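Nigerythrin (Desulfovibrio vulgaris subsp. vulgaris, PDB 1YUZ) reduces hydrogen peroxide as an NADH peroxidase in vitro, pairing a ferritin-like diiron centre with a rubredoxin-like iron site for electron transfer. Local coordinates at residues I37-A51 against F66-E80. Numbering follows the deposited sequence.
Sequences IAGETGAHAKYTAFA and FEATAAAELIHIGLE. With FE (Fe (III) ion), chain F; FE2 (Fe (II) ion), chain G.
Segments 37-51 and 66-80 run antiparallel, their axes 8.2 Å apart at closest approach and their N-to-C directions at 166°, the first helix pair of the ferritin-like four-helix bundle that encloses the diiron site. Glu40 and Glu73 face each other across it, and their carboxylates almost touch, OE1 of Glu40 to OE1 of Glu73 being 2.9 Å, because iron(III) draws both in. Glu40 chelates that ion with both oxygens, while Glu73 bridges, giving OE1 to iron(III) and OE2 to iron(II); a water also joins the two metals. A bend at chi2, -49° in Glu73 and similar in Glu40, folds these long acids round to the ions. Glu115, Glu118, Glu149 and His152 from the other two long helices complete the site.

The ring N-H of His76 can serve two carboxylates, ND1 donating to OE2 of Glu40 at 3.2 Å, from above the carboxylate plane, and weakly to OE1 of Glu73. The hydroxyl of Tyr123 hydrogen-bonds OE2 of both Glu40 and Glu80. Nearer the backbone, CB of Glu40 rests against CG1 of Ile77 (3.5 Å), whose branches also reach Ile37 and Thr41. Tyr47 is a knob among Phe66, Thr69, Ala70 and Glu73; its ring edge meets OE2 of Glu73 and its OH is hydrogen-bonded to OE2 of Glu115. Small Ala70 lets the helices close in, its CB making an off-centre CH-pi contact with the His44 ring. Farther along, Phe50 and Phe66 form an offset edge-to-face pair, planes at 66°, and CB of Phe50 makes a CH-pi contact over the centre of the Phe66 ring, 3.5 Å from its centroid.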
loop_
_atom_site.group_PDB
_atom_site.type_symbol
_atom_site.label_atom_id
_atom_site.label_comp_id
_atom_site.label_asym_id
_atom_site.label_seq_id
_atom_site.Cartn_x
_atom_site.Cartn_y
_atom_site.Cartn_z
ATOM N N ILE B 37 9.733 -6.939 18.686
ATOM C CA ILE B 37 9.552 -8.382 18.717
ATOM C C ILE B 37 8.099 -8.699 19.051
ATOM O O ILE B 37 7.492 -9.571 18.433
ATOM C CB ILE B 37 10.485 -9.044 19.753
ATOM C CG1 ILE B 37 11.927 -8.980 19.245
ATOM C CG2 ILE B 37 10.070 -10.490 19.995
ATOM C CD1 ILE B 37 12.956 -9.368 20.271
ATOM N N ALA B 38 7.540 -7.977 20.016
ATOM C CA ALA B 38 6.149 -8.198 20.406
ATOM C C ALA B 38 5.235 -7.940 19.213
ATOM O O ALA B 38 4.348 -8.739 18.912
ATOM C CB ALA B 38 5.775 -7.282 21.565
ATOM N N GLY B 39 5.466 -6.822 18.535
ATOM C CA GLY B 39 4.657 -6.477 17.381
ATOM C C GLY B 39 4.776 -7.491 16.258
ATOM O O GLY B 39 3.779 -7.860 15.640
ATOM N N GLU B 40 5.995 -7.946 15.992
ATOM C CA GLU B 40 6.217 -8.917 14.930
ATOM C C GLU B 40 5.636 -10.276 15.281
ATOM O O GLU B 40 5.228 -11.027 14.400
ATOM C CB GLU B 40 7.711 -9.034 14.632
ATOM C CG GLU B 40 8.324 -7.723 14.140
ATOM C CD GLU B 40 7.811 -7.299 12.767
ATOM O OE1 GLU B 40 6.610 -7.496 12.468
ATOM O OE2 GLU B 40 8.615 -6.757 11.984
ATOM N N THR B 41 5.597 -10.589 16.571
ATOM C CA THR B 41 5.034 -11.852 17.011
ATOM C C THR B 41 3.540 -11.800 16.702
ATOM O O THR B 41 2.949 -12.786 16.273
ATOM C CB THR B 41 5.287 -12.062 18.515
ATOM O OG1 THR B 41 6.703 -12.076 18.750
ATOM C CG2 THR B 41 4.704 -13.385 18.985
ATOM N N GLY B 42 2.941 -10.631 16.901
ATOM C CA GLY B 42 1.532 -10.470 16.596
ATOM C C GLY B 42 1.314 -10.535 15.093
ATOM O O GLY B 42 0.361 -11.150 14.620
ATOM N N ALA B 43 2.202 -9.900 14.332
ATOM C CA ALA B 43 2.099 -9.903 12.876
ATOM C C ALA B 43 2.195 -11.324 12.336
ATOM O O ALA B 43 1.458 -11.708 11.429
ATOM C CB ALA B 43 3.198 -9.039 12.270
ATOM N N HIS B 44 3.112 -12.107 12.893
ATOM C CA HIS B 44 3.278 -13.480 12.446
ATOM C C HIS B 44 1.999 -14.266 12.680
ATOM O O HIS B 44 1.547 -15.009 11.809
ATOM C CB HIS B 44 4.437 -14.151 13.179
ATOM C CG HIS B 44 4.715 -15.540 12.702
ATOM N ND1 HIS B 44 4.007 -16.638 13.140
ATOM C CD2 HIS B 44 5.592 -16.000 11.780
ATOM C CE1 HIS B 44 4.439 -17.716 12.508
ATOM N NE2 HIS B 44 5.401 -17.356 11.679
ATOM N N ALA B 45 1.416 -14.102 13.861
ATOM C CA ALA B 45 0.182 -14.803 14.187
ATOM C C ALA B 45 -0.938 -14.355 13.254
ATOM O O ALA B 45 -1.744 -15.163 12.798
ATOM C CB ALA B 45 -0.199 -14.540 15.638
ATOM N N LYS B 46 -0.984 -13.063 12.961
ATOM C CA LYS B 46 -2.016 -12.540 12.081
ATOM C C LYS B 46 -1.894 -13.089 10.662
ATOM O O LYS B 46 -2.870 -13.563 10.084
ATOM C CB LYS B 46 -1.961 -11.012 12.046
ATOM C CG LYS B 46 -3.152 -10.404 11.334
ATOM C CD LYS B 46 -3.194 -8.894 11.447
ATOM C CE LYS B 46 -2.161 -8.232 10.562
ATOM N NZ LYS B 46 -2.371 -6.755 10.528
ATOM N N TYR B 47 -0.691 -13.031 10.101
ATOM C CA TYR B 47 -0.469 -13.512 8.747
ATOM C C TYR B 47 -0.679 -15.008 8.627
ATOM O O TYR B 47 -1.122 -15.500 7.588
ATOM C CB TYR B 47 0.933 -13.128 8.296
ATOM C CG TYR B 47 1.107 -11.633 8.169
ATOM C CD1 TYR B 47 2.374 -11.067 8.067
ATOM C CD2 TYR B 47 -0.003 -10.779 8.147
ATOM C CE1 TYR B 47 2.535 -9.691 7.947
ATOM C CE2 TYR B 47 0.147 -9.402 8.027
ATOM C CZ TYR B 47 1.418 -8.868 7.927
ATOM O OH TYR B 47 1.579 -7.508 7.808
ATOM N N THR B 48 -0.361 -15.733 9.691
ATOM C CA THR B 48 -0.551 -17.173 9.698
ATOM C C THR B 48 -2.053 -17.460 9.650
ATOM O O THR B 48 -2.504 -18.346 8.920
ATOM C CB THR B 48 0.080 -17.789 10.955
ATOM O OG1 THR B 48 1.498 -17.593 10.901
ATOM C CG2 THR B 48 -0.219 -19.282 11.043
ATOM N N ALA B 49 -2.832 -16.698 10.412
ATOM C CA ALA B 49 -4.279 -16.879 10.406
ATOM C C ALA B 49 -4.833 -16.457 9.039
ATOM O O ALA B 49 -5.714 -17.115 8.485
ATOM C CB ALA B 49 -4.918 -16.057 11.515
ATOM N N PHE B 50 -4.316 -15.358 8.498
ATOM C CA PHE B 50 -4.766 -14.878 7.193
ATOM C C PHE B 50 -4.483 -15.913 6.100
ATOM O O PHE B 50 -5.286 -16.099 5.187
ATOM C CB PHE B 50 -4.065 -13.566 6.833
ATOM C CG PHE B 50 -4.566 -12.362 7.592
ATOM C CD1 PHE B 50 -3.996 -11.116 7.363
ATOM C CD2 PHE B 50 -5.612 -12.459 8.509
ATOM C CE1 PHE B 50 -4.455 -9.982 8.028
ATOM C CE2 PHE B 50 -6.077 -11.322 9.179
ATOM C CZ PHE B 50 -5.495 -10.085 8.936
ATOM N N ALA B 51 -3.336 -16.583 6.193
ATOM C CA ALA B 51 -2.966 -17.595 5.206
ATOM C C ALA B 51 -3.939 -18.765 5.246
ATOM O O ALA B 51 -4.408 -19.233 4.210
ATOM C CB ALA B 51 -1.553 -18.091 5.469
ATOM N N PHE B 66 0.876 -14.696 2.290
ATOM C CA PHE B 66 0.762 -14.498 3.732
ATOM C C PHE B 66 1.757 -15.392 4.468
ATOM O O PHE B 66 2.342 -14.985 5.468
ATOM C CB PHE B 66 -0.662 -14.801 4.213
ATOM C CG PHE B 66 -1.638 -13.675 3.989
ATOM C CD1 PHE B 66 -2.854 -13.908 3.355
ATOM C CD2 PHE B 66 -1.357 -12.389 4.443
ATOM C CE1 PHE B 66 -3.776 -12.877 3.179
ATOM C CE2 PHE B 66 -2.277 -11.354 4.270
ATOM C CZ PHE B 66 -3.484 -11.602 3.638
ATOM N N GLU B 67 1.953 -16.607 3.968
ATOM C CA GLU B 67 2.888 -17.533 4.596
ATOM C C GLU B 67 4.319 -17.033 4.440
ATOM O O GLU B 67 5.114 -17.106 5.378
ATOM C CB GLU B 67 2.716 -18.927 3.990
ATOM C CG GLU B 67 1.351 -19.509 4.310
ATOM C CD GLU B 67 0.987 -20.720 3.473
ATOM O OE1 GLU B 67 1.653 -20.982 2.450
ATOM O OE2 GLU B 67 0.006 -21.404 3.838
ATOM N N ALA B 68 4.642 -16.507 3.264
ATOM C CA ALA B 68 5.976 -15.982 3.020
ATOM C C ALA B 68 6.214 -14.764 3.908
ATOM O O ALA B 68 7.286 -14.608 4.485
ATOM C CB ALA B 68 6.129 -15.596 1.553
ATOM N N THR B 69 5.205 -13.908 4.033
ATOM C CA THR B 69 5.358 -12.710 4.848
ATOM C C THR B 69 5.449 -13.054 6.335
ATOM O O THR B 69 6.188 -12.413 7.080
ATOM C CB THR B 69 4.225 -11.705 4.584
ATOM O OG1 THR B 69 4.078 -11.525 3.167
ATOM C CG2 THR B 69 4.573 -10.356 5.192
ATOM N N ALA B 70 4.713 -14.070 6.771
ATOM C CA ALA B 70 4.793 -14.484 8.166
ATOM C C ALA B 70 6.233 -14.932 8.408
ATOM O O ALA B 70 6.844 -14.585 9.418
ATOM C CB ALA B 70 3.836 -15.633 8.436
ATOM N N ALA B 71 6.782 -15.694 7.465
ATOM C CA ALA B 71 8.150 -16.175 7.592
ATOM C C ALA B 71 9.114 -14.994 7.654
ATOM O O ALA B 71 10.108 -15.030 8.383
ATOM C CB ALA B 71 8.490 -17.088 6.423
ATOM N N ALA B 72 8.817 -13.943 6.896
ATOM C CA ALA B 72 9.652 -12.748 6.898
ATOM C C ALA B 72 9.643 -12.109 8.281
ATOM O O ALA B 72 10.679 -11.674 8.778
ATOM C CB ALA B 72 9.149 -11.753 5.860
ATOM N N GLU B 73 8.474 -12.056 8.911
ATOM C CA GLU B 73 8.389 -11.457 10.232
ATOM C C GLU B 73 9.185 -12.287 11.241
ATOM O O GLU B 73 9.754 -11.744 12.189
ATOM C CB GLU B 73 6.932 -11.331 10.686
ATOM C CG GLU B 73 5.990 -10.619 9.710
ATOM C CD GLU B 73 6.519 -9.295 9.179
ATOM O OE1 GLU B 73 7.260 -8.588 9.898
ATOM O OE2 GLU B 73 6.165 -8.944 8.034
ATOM N N LEU B 74 9.236 -13.598 11.029
ATOM C CA LEU B 74 9.982 -14.473 11.926
ATOM C C LEU B 74 11.476 -14.172 11.805
ATOM O O LEU B 74 12.221 -14.279 12.778
ATOM C CB LEU B 74 9.699 -15.939 11.594
ATOM C CG LEU B 74 10.211 -16.954 12.618
ATOM C CD1 LEU B 74 9.640 -16.631 13.998
ATOM C CD2 LEU B 74 9.811 -18.354 12.184
ATOM N N ILE B 75 11.908 -13.798 10.603
ATOM C CA ILE B 75 13.301 -13.442 10.366
ATOM C C ILE B 75 13.577 -12.149 11.134
ATOM O O ILE B 75 14.625 -12.005 11.755
ATOM C CB ILE B 75 13.579 -13.241 8.853
ATOM C CG1 ILE B 75 13.554 -14.602 8.152
ATOM C CG2 ILE B 75 14.926 -12.543 8.643
ATOM C CD1 ILE B 75 13.688 -14.526 6.652
ATOM N N HIS B 76 12.629 -11.215 11.101
ATOM C CA HIS B 76 12.784 -9.955 11.821
ATOM C C HIS B 76 12.917 -10.234 13.314
ATOM O O HIS B 76 13.781 -9.673 13.985
ATOM C CB HIS B 76 11.581 -9.048 11.560
ATOM C CG HIS B 76 11.481 -8.585 10.141
ATOM N ND1 HIS B 76 10.360 -7.964 9.635
ATOM C CD2 HIS B 76 12.362 -8.662 9.116
ATOM C CE1 HIS B 76 10.553 -7.682 8.360
ATOM N NE2 HIS B 76 11.761 -8.095 8.020
ATOM N N ILE B 77 12.056 -11.100 13.832
ATOM C CA ILE B 77 12.111 -11.449 15.245
ATOM C C ILE B 77 13.483 -12.021 15.584
ATOM O O ILE B 77 14.073 -11.671 16.607
ATOM C CB ILE B 77 11.023 -12.476 15.601
ATOM C CG1 ILE B 77 9.649 -11.807 15.517
ATOM C CG2 ILE B 77 11.276 -13.048 16.992
ATOM C CD1 ILE B 77 8.494 -12.766 15.593
ATOM N N GLY B 78 13.991 -12.895 14.720
ATOM C CA GLY B 78 15.296 -13.491 14.954
ATOM C C GLY B 78 16.394 -12.449 15.042
ATOM O O GLY B 78 17.252 -12.518 15.920
ATOM N N LEU B 79 16.371 -11.480 14.132
ATOM C CA LEU B 79 17.380 -10.428 14.123
ATOM C C LEU B 79 17.301 -9.575 15.382
ATOM O O LEU B 79 18.320 -9.236 15.979
ATOM C CB LEU B 79 17.201 -9.531 12.898
ATOM C CG LEU B 79 17.442 -10.170 11.528
ATOM C CD1 LEU B 79 17.086 -9.173 10.440
ATOM C CD2 LEU B 79 18.896 -10.608 11.408
ATOM N N GLU B 80 16.082 -9.228 15.777
ATOM C CA GLU B 80 15.863 -8.403 16.957
ATOM C C GLU B 80 16.171 -9.167 18.240
ATOM O O GLU B 80 16.811 -8.634 19.150
ATOM C CB GLU B 80 14.422 -7.882 16.945
ATOM C CG GLU B 80 14.198 -6.925 15.770
ATOM C CD GLU B 80 12.746 -6.756 15.345
ATOM O OE1 GLU B 80 11.852 -7.440 15.882
ATOM O OE2 GLU B 80 12.510 -5.923 14.446
HETATM FE FE FE F . 6.749 -6.583 10.598
HETATM FE FE FE2 G . 6.099 -7.095 7.230
HETATM O O HOH W 1 5.296 -6.572 9.278
#